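Local coordinates for protein ribulose bisphosphate carboxylase (PDB 6HUN) that probably catalyses the carboxylation of ribulose 1,5-bisphosphate to two molecules of 3-phosphoglycerate, as a form III Rubisco in archaeal AMP degradation, at residues 171-176 against 399-404; 197-202 against 417-422; 290-295 against 323-328. All coordinates share one frame; numbering follows the deposited sequence.

Contact 1: 171-176 against 399-404; sequences ILATVP and DIIMQV
Closure of the eight-stranded parallel alpha/beta barrel is where Ile171, Leu172 and Ala173 of the first strand meet Ile401, Met402 and Gln403 of the last. Four backbone bonds alternate across the seam. Ile171 N reaches Ile400 O at 3.1 Å; the next two, Met402 N to Ile171 O and Ala173 N to Met402 O, are each 2.9 Å. Val404 N then gives its hydrogen to Ala173 O, the last bond before helix 405-409, whose N-cap position Val404 holds.

Side chains sort onto two faces. Leu172 and Met402 lie alongside each other and point the same way, Leu172 CD2 resting 4.1 Å from Met402 CB, on the face covered by helices 389-396 and 415-431. Inside the barrel, Ala173 CB packs against Ile401 CG2 at 4.0 Å. Gln403 has CG anti to its backbone N (chi1 -167°) and an extended chain, which carries the amide past Ala173 to Val175, where Gln403 NE2 lies 3.7 Å from Val175 CG2.

The amide oxygen, Gln403 OE1, accepts from Lys203 NZ, of a residue predicted to bind magnesium through a carbamate, absent here. That bond, with Val175 packed by NE2, would favour one amide orientation beside the metal site.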
loop_
_atom_site.group_PDB
_atom_site.type_symbol
_atom_site.label_atom_id
_atom_site.label_comp_id
_atom_site.label_asym_id
_atom_site.label_seq_id
_atom_site.Cartn_x
_atom_site.Cartn_y
_atom_site.Cartn_z
ATOM N N ILE A 171 19.118 21.511 4.920
ATOM C CA ILE A 171 19.050 21.607 3.472
ATOM C C ILE A 171 17.659 22.101 3.082
ATOM O O ILE A 171 16.663 21.745 3.712
ATOM C CB ILE A 171 19.392 20.221 2.876
ATOM C CG1 ILE A 171 20.872 19.902 3.162
ATOM C CG2 ILE A 171 19.008 20.129 1.388
ATOM C CD1 ILE A 171 21.251 18.499 2.719
ATOM N N LEU A 172 17.571 22.869 1.997
ATOM C CA LEU A 172 16.318 23.467 1.551
ATOM C C LEU A 172 15.831 22.862 0.237
ATOM O O LEU A 172 16.616 22.673 -0.697
ATOM C CB LEU A 172 16.488 24.970 1.376
ATOM C CG LEU A 172 17.059 25.586 2.676
ATOM C CD1 LEU A 172 17.603 26.982 2.414
ATOM C CD2 LEU A 172 16.032 25.563 3.792
ATOM N N ALA A 173 14.519 22.626 0.152
ATOM C CA ALA A 173 13.881 22.082 -1.049
ATOM C C ALA A 173 12.626 22.882 -1.391
ATOM O O ALA A 173 11.977 23.435 -0.502
ATOM C CB ALA A 173 13.524 20.605 -0.828
ATOM N N THR A 174 12.292 22.963 -2.683
ATOM C CA THR A 174 11.074 23.636 -3.149
ATOM C C THR A 174 10.410 22.829 -4.253
ATOM O O THR A 174 11.082 22.460 -5.215
ATOM C CB THR A 174 11.363 25.030 -3.705
ATOM O OG1 THR A 174 11.782 25.870 -2.636
ATOM C CG2 THR A 174 10.096 25.646 -4.348
ATOM N N VAL A 175 9.105 22.614 -4.129
ATOM C CA VAL A 175 8.228 22.166 -5.216
ATOM C C VAL A 175 7.635 23.368 -5.957
ATOM O O VAL A 175 7.061 24.276 -5.331
ATOM C CB VAL A 175 7.104 21.275 -4.677
ATOM C CG1 VAL A 175 6.209 20.741 -5.826
ATOM C CG2 VAL A 175 7.681 20.159 -3.837
ATOM N N PRO A 176 7.750 23.411 -7.285
ATOM C CA PRO A 176 7.116 24.479 -8.067
ATOM C C PRO A 176 5.633 24.638 -7.769
ATOM O O PRO A 176 4.943 23.722 -7.325
ATOM C CB PRO A 176 7.332 24.027 -9.516
ATOM C CG PRO A 176 8.565 23.191 -9.466
ATOM C CD PRO A 176 8.573 22.519 -8.119
ATOM N N ASP A 399 19.693 18.831 11.389
ATOM C CA ASP A 399 19.757 17.746 10.407
ATOM C C ASP A 399 18.354 17.433 9.880
ATOM O O ASP A 399 17.735 16.401 10.191
ATOM C CB ASP A 399 20.433 16.513 11.005
ATOM C CG ASP A 399 21.947 16.613 11.001
ATOM O OD1 ASP A 399 22.502 17.490 10.292
ATOM O OD2 ASP A 399 22.583 15.807 11.710
ATOM N N ILE A 400 17.854 18.357 9.037
ATOM C CA ILE A 400 16.540 18.255 8.414
ATOM C C ILE A 400 16.634 18.809 7.007
ATOM O O ILE A 400 17.497 19.627 6.689
ATOM C CB ILE A 400 15.432 19.047 9.175
ATOM C CG1 ILE A 400 15.776 20.546 9.196
ATOM C CG2 ILE A 400 15.305 18.536 10.578
ATOM C CD1 ILE A 400 14.748 21.397 9.971
ATOM N N ILE A 401 15.653 18.438 6.194
ATOM C CA ILE A 401 15.364 19.112 4.941
ATOM C C ILE A 401 14.082 19.908 5.151
ATOM O O ILE A 401 13.081 19.367 5.624
ATOM C CB ILE A 401 15.219 18.105 3.792
ATOM C CG1 ILE A 401 16.514 17.312 3.627
ATOM C CG2 ILE A 401 14.802 18.864 2.518
ATOM C CD1 ILE A 401 16.265 16.014 2.786
ATOM N N MET A 402 14.122 21.229 4.899
ATOM C CA MET A 402 12.905 22.019 4.949
ATOM C C MET A 402 12.366 22.267 3.560
ATOM O O MET A 402 13.086 22.716 2.667
ATOM C CB MET A 402 13.168 23.360 5.654
ATOM C CG MET A 402 14.208 23.200 6.703
ATOM S SD MET A 402 14.358 24.705 7.816
ATOM C CE MET A 402 12.816 24.525 8.628
ATOM N N GLN A 403 11.093 21.980 3.378
ATOM C CA GLN A 403 10.452 22.319 2.131
ATOM C C GLN A 403 9.822 23.691 2.274
ATOM O O GLN A 403 8.983 23.912 3.155
ATOM C CB GLN A 403 9.438 21.230 1.787
ATOM C CG GLN A 403 8.937 21.287 0.417
ATOM C CD GLN A 403 8.010 20.120 0.185
ATOM O OE1 GLN A 403 8.391 18.996 0.444
ATOM N NE2 GLN A 403 6.769 20.391 -0.232
ATOM N N VAL A 404 10.250 24.628 1.445
ATOM C CA VAL A 404 9.923 26.016 1.733
ATOM C C VAL A 404 9.340 26.653 0.493
ATOM O O VAL A 404 9.670 27.807 0.163
ATOM C CB VAL A 404 11.137 26.841 2.240
ATOM C CG1 VAL A 404 11.538 26.434 3.635
ATOM C CG2 VAL A 404 12.353 26.766 1.271
#

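Contact 2: 197-202 against 417-422; sequences GGIDLV and AGARAV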
loop_
_atom_site.group_PDB
_atom_site.type_symbol
_atom_site.label_atom_id
_atom_site.label_comp_id
_atom_site.label_asym_id
_atom_site.label_seq_id
_atom_site.Cartn_x
_atom_site.Cartn_y
_atom_site.Cartn_z
ATOM N N GLY A 197 18.671 31.393 -6.542
ATOM C CA GLY A 197 18.684 32.211 -5.351
ATOM C C GLY A 197 19.080 31.531 -4.057
ATOM O O GLY A 197 19.075 32.189 -3.019
ATOM N N GLY A 198 19.408 30.238 -4.051
ATOM C CA GLY A 198 19.848 29.626 -2.806
ATOM C C GLY A 198 19.162 28.321 -2.395
ATOM O O GLY A 198 19.550 27.697 -1.404
ATOM N N ILE A 199 18.120 27.907 -3.097
ATOM C CA ILE A 199 17.533 26.609 -2.739
ATOM C C ILE A 199 18.458 25.512 -3.270
ATOM O O ILE A 199 19.171 25.705 -4.264
ATOM C CB ILE A 199 16.085 26.492 -3.247
ATOM C CG1 ILE A 199 15.200 27.521 -2.554
ATOM C CG2 ILE A 199 15.504 25.046 -3.041
ATOM C CD1 ILE A 199 15.468 27.682 -1.090
ATOM N N ASP A 200 18.548 24.406 -2.526
ATOM C CA ASP A 200 19.514 23.344 -2.801
ATOM C C ASP A 200 18.918 22.273 -3.706
ATOM O O ASP A 200 19.631 21.736 -4.552
ATOM C CB ASP A 200 19.989 22.690 -1.499
ATOM C CG ASP A 200 20.440 23.718 -0.464
ATOM O OD1 ASP A 200 21.420 24.492 -0.743
ATOM O OD2 ASP A 200 19.796 23.748 0.611
ATOM N N LEU A 201 17.635 21.994 -3.546
ATOM C CA LEU A 201 16.966 20.885 -4.243
ATOM C C LEU A 201 15.665 21.385 -4.837
ATOM O O LEU A 201 14.874 22.042 -4.147
ATOM C CB LEU A 201 16.684 19.706 -3.318
ATOM C CG LEU A 201 17.890 19.068 -2.652
ATOM C CD1 LEU A 201 17.374 18.228 -1.512
ATOM C CD2 LEU A 201 18.652 18.181 -3.630
ATOM N N VAL A 202 15.441 21.094 -6.128
ATOM C CA VAL A 202 14.128 21.299 -6.717
ATOM C C VAL A 202 13.423 19.944 -6.693
ATOM O O VAL A 202 14.055 18.905 -6.876
ATOM C CB VAL A 202 14.232 21.900 -8.139
ATOM C CG1 VAL A 202 15.238 21.160 -8.946
ATOM C CG2 VAL A 202 12.863 21.909 -8.833
ATOM N N ALA A 417 14.939 36.236 -4.990
ATOM C CA ALA A 417 14.942 36.916 -3.697
ATOM C C ALA A 417 14.273 36.071 -2.617
ATOM O O ALA A 417 14.724 36.054 -1.467
ATOM C CB ALA A 417 14.260 38.278 -3.821
ATOM N N GLY A 418 13.204 35.349 -2.968
ATOM C CA GLY A 418 12.569 34.463 -1.996
ATOM C C GLY A 418 13.494 33.379 -1.468
ATOM O O GLY A 418 13.517 33.103 -0.270
ATOM N N ALA A 419 14.253 32.730 -2.352
ATOM C CA ALA A 419 15.227 31.752 -1.872
ATOM C C ALA A 419 16.309 32.432 -1.030
ATOM O O ALA A 419 16.785 31.872 -0.033
ATOM C CB ALA A 419 15.834 31.006 -3.050
ATOM N N ARG A 420 16.684 33.662 -1.385
ATOM C CA ARG A 420 17.693 34.339 -0.577
ATOM C C ARG A 420 17.152 34.659 0.813
ATOM O O ARG A 420 17.868 34.508 1.815
ATOM C CB ARG A 420 18.193 35.605 -1.272
ATOM C CG ARG A 420 19.685 35.747 -1.138
ATOM C CD ARG A 420 20.266 36.389 -2.377
ATOM N NE ARG A 420 19.421 37.494 -2.831
ATOM C CZ ARG A 420 18.837 37.533 -4.025
ATOM N NH1 ARG A 420 19.038 36.541 -4.893
ATOM N NH2 ARG A 420 18.069 38.569 -4.354
ATOM N N ALA A 421 15.884 35.067 0.902
ATOM C CA ALA A 421 15.305 35.337 2.210
ATOM C C ALA A 421 15.342 34.100 3.097
ATOM O O ALA A 421 15.770 34.165 4.257
ATOM C CB ALA A 421 13.883 35.877 2.059
ATOM N N VAL A 422 14.916 32.940 2.562
ATOM C CA VAL A 422 14.980 31.708 3.344
ATOM C C VAL A 422 16.405 31.423 3.810
ATOM O O VAL A 422 16.620 31.049 4.968
ATOM C CB VAL A 422 14.424 30.524 2.522
ATOM C CG1 VAL A 422 14.822 29.197 3.156
ATOM C CG2 VAL A 422 12.945 30.611 2.443
#
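Ala419 of helix 415-431 sits against Gly197 and Ile199, in the loop that leads from helix 184-196 into the second strand of the alpha/beta barrel. The contact thus joins helix 415-431 of the barrel's outer layer to the beginning of a strand.

Van der Waals packing carries most of it. The methyl of Ala419 points at the loop and rests on the peptide that links the two glycines: Ala419 CB is 3.4 Å from Gly197 C and 3.8 Å from Gly198 N. Next to that peptide, Gly198 ends helix 184-196 in a Schellman motif, with positive phi (130°). Ile199 completes the seat. With CG1 anti to the carbonyl carbon (chi1 -64°), its longer branch swings to Ala419, with Ile199 CD1 3.9 Å from Ala419 CB. Beyond it, Ile199 also packs on Leu172, Thr174 and Val408.

Polar groups add no hydrogen bond between the two segments and have partners elsewhere. Gly197 O comes within 3.2 Å of Arg420 N, but the angle is too poor for a hydrogen bond. The chain of Arg420, bent at chi2 and chi3, passes Gly197 with its aliphatic part, Arg420 CB lying 3.9 Å from Gly197 O, while its guanidinium forms a salt bridge with Glu444. Gly198 O accepts from Arg423 NH1, three residues further along the helix. The closest approach between side chains is carbon to carbon: Ile199 CG1 to Ala419 CB, 3.6 Å.

Contact 3: 290-295 against 323-328; sequences LAIHGH and GVDHVH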
loop_
_atom_site.group_PDB
_atom_site.type_symbol
_atom_site.label_atom_id
_atom_site.label_comp_id
_atom_site.label_asym_id
_atom_site.label_seq_id
_atom_site.Cartn_x
_atom_site.Cartn_y
_atom_site.Cartn_z
ATOM N N LEU A 290 23.107 6.638 -5.987
ATOM C CA LEU A 290 22.081 7.659 -5.832
ATOM C C LEU A 290 21.543 7.665 -4.393
ATOM O O LEU A 290 21.680 6.693 -3.646
ATOM C CB LEU A 290 20.876 7.427 -6.819
ATOM C CG LEU A 290 21.175 7.277 -8.330
ATOM C CD1 LEU A 290 19.977 6.871 -9.164
ATOM C CD2 LEU A 290 21.842 8.583 -8.846
ATOM N N ALA A 291 20.938 8.782 -4.002
ATOM C CA ALA A 291 20.122 8.884 -2.801
ATOM C C ALA A 291 18.649 8.838 -3.212
ATOM O O ALA A 291 18.284 9.221 -4.333
ATOM C CB ALA A 291 20.427 10.208 -2.044
ATOM N N ILE A 292 17.771 8.441 -2.263
ATOM C CA ILE A 292 16.346 8.270 -2.511
ATOM C C ILE A 292 15.541 9.139 -1.574
ATOM O O ILE A 292 15.664 8.998 -0.350
ATOM C CB ILE A 292 15.881 6.824 -2.290
ATOM C CG1 ILE A 292 16.688 5.883 -3.235
ATOM C CG2 ILE A 292 14.272 6.725 -2.421
ATOM C CD1 ILE A 292 16.308 4.463 -3.024
ATOM N N HIS A 293 14.664 9.951 -2.147
ATOM C CA HIS A 293 13.670 10.676 -1.379
ATOM C C HIS A 293 12.388 9.835 -1.372
ATOM O O HIS A 293 11.776 9.630 -2.425
ATOM C CB HIS A 293 13.415 12.035 -2.008
ATOM C CG HIS A 293 12.475 12.896 -1.217
ATOM N ND1 HIS A 293 12.897 14.024 -0.544
ATOM C CD2 HIS A 293 11.145 12.798 -0.996
ATOM C CE1 HIS A 293 11.854 14.597 0.034
ATOM N NE2 HIS A 293 10.782 13.857 -0.196
ATOM N N GLY A 294 11.963 9.371 -0.196
ATOM C CA GLY A 294 10.698 8.637 -0.141
ATOM C C GLY A 294 9.486 9.518 0.135
ATOM O O GLY A 294 9.451 10.255 1.146
ATOM N N HIS A 295 8.511 9.548 -0.783
ATOM C CA HIS A 295 7.328 10.371 -0.590
ATOM C C HIS A 295 6.262 9.454 0.002
ATOM O O HIS A 295 6.021 8.388 -0.523
ATOM C CB HIS A 295 6.848 10.953 -1.922
ATOM C CG HIS A 295 5.839 12.026 -1.746
ATOM N ND1 HIS A 295 4.544 11.750 -1.343
ATOM C CD2 HIS A 295 5.958 13.386 -1.756
ATOM C CE1 HIS A 295 3.887 12.895 -1.193
ATOM N NE2 HIS A 295 4.716 13.902 -1.448
ATOM N N GLY A 323 15.286 1.654 2.786
ATOM C CA GLY A 323 16.416 2.385 2.254
ATOM C C GLY A 323 16.134 3.753 1.689
ATOM O O GLY A 323 16.959 4.223 0.894
ATOM N N VAL A 324 15.092 4.495 2.172
ATOM C CA VAL A 324 15.040 5.923 1.816
ATOM C C VAL A 324 16.176 6.661 2.510
ATOM O O VAL A 324 16.655 6.266 3.588
ATOM C CB VAL A 324 13.668 6.550 2.147
ATOM C CG1 VAL A 324 12.501 5.657 1.530
ATOM C CG2 VAL A 324 13.498 6.689 3.605
ATOM N N ASP A 325 16.644 7.736 1.870
ATOM C CA ASP A 325 17.579 8.645 2.528
ATOM C C ASP A 325 16.886 9.847 3.137
ATOM O O ASP A 325 17.483 10.537 3.991
ATOM C CB ASP A 325 18.605 9.161 1.548
ATOM C CG ASP A 325 19.463 8.034 0.987
ATOM O OD1 ASP A 325 20.308 7.540 1.738
ATOM O OD2 ASP A 325 19.189 7.604 -0.144
ATOM N N HIS A 326 15.650 10.142 2.704
ATOM C CA HIS A 326 14.885 11.250 3.246
ATOM C C HIS A 326 13.437 10.795 3.418
ATOM O O HIS A 326 12.914 10.058 2.587
ATOM C CB HIS A 326 14.771 12.499 2.354
ATOM C CG HIS A 326 15.974 12.882 1.561
ATOM N ND1 HIS A 326 15.849 13.603 0.391
ATOM C CD2 HIS A 326 17.300 12.754 1.789
ATOM C CE1 HIS A 326 17.059 13.907 -0.070
ATOM N NE2 HIS A 326 17.955 13.395 0.755
ATOM N N VAL A 327 12.754 11.289 4.451
ATOM C CA VAL A 327 11.325 10.896 4.573
ATOM C C VAL A 327 10.586 11.966 5.373
ATOM O O VAL A 327 11.134 12.584 6.294
ATOM C CB VAL A 327 11.154 9.492 5.212
ATOM C CG1 VAL A 327 11.352 9.541 6.703
ATOM C CG2 VAL A 327 9.662 8.958 4.955
ATOM N N HIS A 328 9.344 12.213 5.005
ATOM C CA HIS A 328 8.594 13.270 5.673
ATOM C C HIS A 328 8.050 12.709 6.992
ATOM O O HIS A 328 7.478 11.615 7.010
ATOM C CB HIS A 328 7.454 13.719 4.750
ATOM C CG HIS A 328 6.848 15.028 5.105
ATOM N ND1 HIS A 328 6.176 15.244 6.285
ATOM C CD2 HIS A 328 6.793 16.195 4.420
ATOM C CE1 HIS A 328 5.745 16.495 6.330
ATOM N NE2 HIS A 328 6.100 17.092 5.206
HETATM O O HOH W 1 7.955 11.088 2.906
#
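His326 meets His293 between neighbouring parallel strands of the alpha/beta barrel. From His326 CB, 3.8 Å from His293 ND1, the side chain runs to CG, which packs near the same nitrogen. The ring nitrogen His326 ND1 joins His293 ND1 in a bent (136°) hydrogen bond of 3.1 Å in which either may donate. Beyond it, His326 CE1 is 4.2 Å from His293 ND1, and the side chain also packs on Phe377, Val379 and Val160. His293 ND1 lies at the edge of the His326 ring, in its plane, whereas His326 ND1 meets the His293 ring obliquely; the rings are turned 88° apart. A trans first torsion in His293 (chi1 -176°) brings its ring across to this partner.

Nearer the strand starts, Asp325 grips Ile292 twice. Asp325 OD2 takes the Ile292 N-H at 2.7 Å with its anti lone pair, and Asp325 N donates to Ile292 O, which also accepts a longer bond from His326 N. Asp325 OD1 holds the backbone at Lys155 and Gly156. Gly294 N bonds to His326 O at 3.0 Å.

His293 nears the bound calcium ion, and the strands end in His295 and His328, predicted catalytic and substrate-binding residues, as befits the C-terminal strand ends of a TIM barrel active site.

How the contacts relate
All three contacts are buried and belong to one alpha/beta barrel, but they sample different layers of it. Contacts 1 and 3 pair neighbouring parallel strands and rely on backbone hydrogen bonds, whereas contact 2 lies further out, its centre about 24 Å from that of the chain, and relies on van der Waals packing of a helix methyl against a loop backbone and Ile199. Contacts 1 and 2 are directly joined: Leu172 N bonds to Asp200 OD2, and Leu172 packs on Val422. Inside the barrel, past the intervening strand 377-380, Ile401 CD1 touches His326 CG, 3.4 Å away. Polar side chains enter both strand pairs near the metal site; in contact 2 the side chain of Ile199 is about 13 Å from the calcium ion.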